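Local coordinates for protein acetyltransferase (Bacillus cereus, PDB 1Y9W) that is a GNAT-family enzyme that probably transfers an acyl group, most likely acetyl from acetyl-CoA, to an acceptor substrate, at residues Leu69-Ser74 against Ser82-Glu87. Residues are numbered along the deposited sequence; the frame is centred on the assembly and turned at random.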
loop_
_atom_site.group_PDB
_atom_site.type_symbol
_atom_site.label_atom_id
_atom_site.label_comp_id
_atom_site.label_asym_id
_atom_site.label_seq_id
_atom_site.Cartn_x
_atom_site.Cartn_y
_atom_site.Cartn_z
ATOM N N LEU A 69 -3.491 2.967 12.694
ATOM C CA LEU A 69 -4.093 3.761 13.751
ATOM C C LEU A 69 -4.570 2.772 14.801
ATOM O O LEU A 69 -5.369 1.877 14.517
ATOM C CB LEU A 69 -5.267 4.583 13.223
ATOM C CG LEU A 69 -5.790 5.593 14.240
ATOM C CD1 LEU A 69 -6.514 6.702 13.521
ATOM C CD2 LEU A 69 -6.701 4.900 15.230
ATOM N N TRP A 70 -4.066 2.927 16.017
ATOM C CA TRP A 70 -4.434 2.020 17.087
ATOM C C TRP A 70 -4.695 2.740 18.398
ATOM O O TRP A 70 -4.062 3.745 18.713
ATOM C CB TRP A 70 -3.321 0.989 17.295
ATOM C CG TRP A 70 -3.553 0.078 18.458
ATOM C CD1 TRP A 70 -4.373 -1.013 18.496
ATOM C CD2 TRP A 70 -2.972 0.191 19.761
ATOM N NE1 TRP A 70 -4.336 -1.588 19.742
ATOM C CE2 TRP A 70 -3.484 -0.868 20.538
ATOM C CE3 TRP A 70 -2.071 1.088 20.347
ATOM C CZ2 TRP A 70 -3.121 -1.056 21.875
ATOM C CZ3 TRP A 70 -1.711 0.899 21.678
ATOM C CH2 TRP A 70 -2.237 -0.164 22.424
ATOM N N VAL A 71 -5.647 2.213 19.151
ATOM C CA VAL A 71 -5.987 2.750 20.451
ATOM C C VAL A 71 -6.168 1.567 21.391
ATOM O O VAL A 71 -6.856 0.595 21.065
ATOM C CB VAL A 71 -7.282 3.574 20.407
ATOM C CG1 VAL A 71 -7.783 3.838 21.824
ATOM C CG2 VAL A 71 -7.024 4.891 19.695
ATOM N N ASP A 72 -5.531 1.644 22.551
ATOM C CA ASP A 72 -5.626 0.574 23.528
ATOM C C ASP A 72 -7.097 0.325 23.840
ATOM O O ASP A 72 -7.867 1.263 24.025
ATOM C CB ASP A 72 -4.880 0.971 24.796
ATOM C CG ASP A 72 -4.682 -0.189 25.731
ATOM O OD1 ASP A 72 -5.679 -0.871 26.043
ATOM O OD2 ASP A 72 -3.531 -0.417 26.154
ATOM N N GLU A 73 -7.492 -0.940 23.889
ATOM C CA GLU A 73 -8.879 -1.275 24.183
ATOM C C GLU A 73 -9.367 -0.743 25.541
ATOM O O GLU A 73 -10.526 -0.349 25.678
ATOM C CB GLU A 73 -9.082 -2.798 24.096
ATOM C CG GLU A 73 -7.988 -3.658 24.756
ATOM C CD GLU A 73 -7.968 -3.564 26.281
ATOM O OE1 GLU A 73 -9.018 -3.834 26.916
ATOM O OE2 GLU A 73 -6.895 -3.228 26.842
ATOM N N SER A 74 -8.485 -0.716 26.535
ATOM C CA SER A 74 -8.845 -0.232 27.865
ATOM C C SER A 74 -9.377 1.199 27.836
ATOM O O SER A 74 -10.081 1.625 28.747
ATOM C CB SER A 74 -7.628 -0.278 28.792
ATOM O OG SER A 74 -6.723 0.778 28.494
ATOM N N SER A 82 -9.999 9.608 17.598
ATOM C CA SER A 82 -10.502 10.756 16.869
ATOM C C SER A 82 -9.479 11.890 16.995
ATOM O O SER A 82 -9.194 12.624 16.042
ATOM C CB SER A 82 -11.845 11.164 17.470
ATOM O OG SER A 82 -12.472 12.160 16.689
ATOM N N GLN A 83 -8.913 12.000 18.190
ATOM C CA GLN A 83 -7.918 13.010 18.527
ATOM C C GLN A 83 -6.656 12.865 17.661
ATOM O O GLN A 83 -6.108 13.852 17.148
ATOM C CB GLN A 83 -7.553 12.840 19.998
ATOM C CG GLN A 83 -7.298 14.109 20.772
ATOM C CD GLN A 83 -6.901 13.814 22.215
ATOM O OE1 GLN A 83 -7.593 13.077 22.927
ATOM N NE2 GLN A 83 -5.783 14.386 22.649
ATOM N N LEU A 84 -6.190 11.627 17.519
ATOM C CA LEU A 84 -5.001 11.335 16.732
ATOM C C LEU A 84 -5.229 11.595 15.249
ATOM O O LEU A 84 -4.358 12.119 14.550
ATOM C CB LEU A 84 -4.591 9.876 16.945
ATOM C CG LEU A 84 -4.007 9.606 18.328
ATOM C CD1 LEU A 84 -4.077 8.118 18.667
ATOM C CD2 LEU A 84 -2.586 10.121 18.347
ATOM N N LEU A 85 -6.405 11.218 14.770
ATOM C CA LEU A 85 -6.734 11.407 13.368
ATOM C C LEU A 85 -6.780 12.895 13.064
ATOM O O LEU A 85 -6.153 13.361 12.121
ATOM C CB LEU A 85 -8.087 10.769 13.062
ATOM C CG LEU A 85 -8.521 10.737 11.601
ATOM C CD1 LEU A 85 -7.496 9.968 10.783
ATOM C CD2 LEU A 85 -9.884 10.080 11.501
ATOM N N HIS A 86 -7.523 13.640 13.871
ATOM C CA HIS A 86 -7.632 15.075 13.668
ATOM C C HIS A 86 -6.250 15.723 13.697
ATOM O O HIS A 86 -5.920 16.572 12.866
ATOM C CB HIS A 86 -8.506 15.696 14.754
ATOM C CG HIS A 86 -8.535 17.193 14.717
ATOM N ND1 HIS A 86 -9.153 17.903 13.706
ATOM C CD2 HIS A 86 -7.974 18.116 15.536
ATOM C CE1 HIS A 86 -8.969 19.197 13.906
ATOM N NE2 HIS A 86 -8.256 19.353 15.008
ATOM N N GLU A 87 -5.440 15.298 14.656
ATOM C CA GLU A 87 -4.103 15.833 14.825
ATOM C C GLU A 87 -3.163 15.535 13.667
ATOM O O GLU A 87 -2.381 16.395 13.254
ATOM C CB GLU A 87 -3.482 15.287 16.106
ATOM C CG GLU A 87 -2.289 16.093 16.571
ATOM C CD GLU A 87 -2.620 16.975 17.766
ATOM O OE1 GLU A 87 -3.688 17.634 17.750
ATOM O OE2 GLU A 87 -1.806 17.009 18.721
#
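A light, mostly apolar contact packs Leu69 and Val71, at the end of the central strand 63-71, against Leu84 and Leu85 in the first turns of helix 80-94. Leu69 and Val71 both point from the strand toward the helix, whereas Trp70 between them turns to the other side of the sheet, where it packs on Lys20 of the second subunit. Leu84 points its CD1 methyl at the strand, where it lies 4.5 Å from CG2 of Val71 and 4.4 Å from the carbonyl O of Trp70. Leu85, the next residue round the helix, comes in from its flank: its CD1 meets CD1 of Leu69 methyl to methyl at 4.4 Å. With CG anti to the backbone N (chi1 -171°) and CD1 roughly anti to CA, the side chain of Leu69 is extended toward Leu85. Measured on residues 69-71 and 82-87, the strand and helix axes run roughly antiparallel (150°) and approach to 9.4 Å. They are the first two elements of a beta-alpha-beta unit completed by strand 99-105; in GNAT enzymes the turn between such a strand and helix usually carries the pyrophosphate-binding loop for acetyl-CoA, and the short connection between the two segments probably corresponds to it. Beyond the strand end, Asp72 forms an Asx turn, its OD1 accepting the backbone N of Ser74 at 2.9 Å on the anti side of the carboxylate. Neighbouring elements extend the packing: Leu84 also rests on Leu42, Val44 and Val55 of the sheet, while Leu85 packs on Phe112 and Tyr118, and Tyr113 touches Leu69.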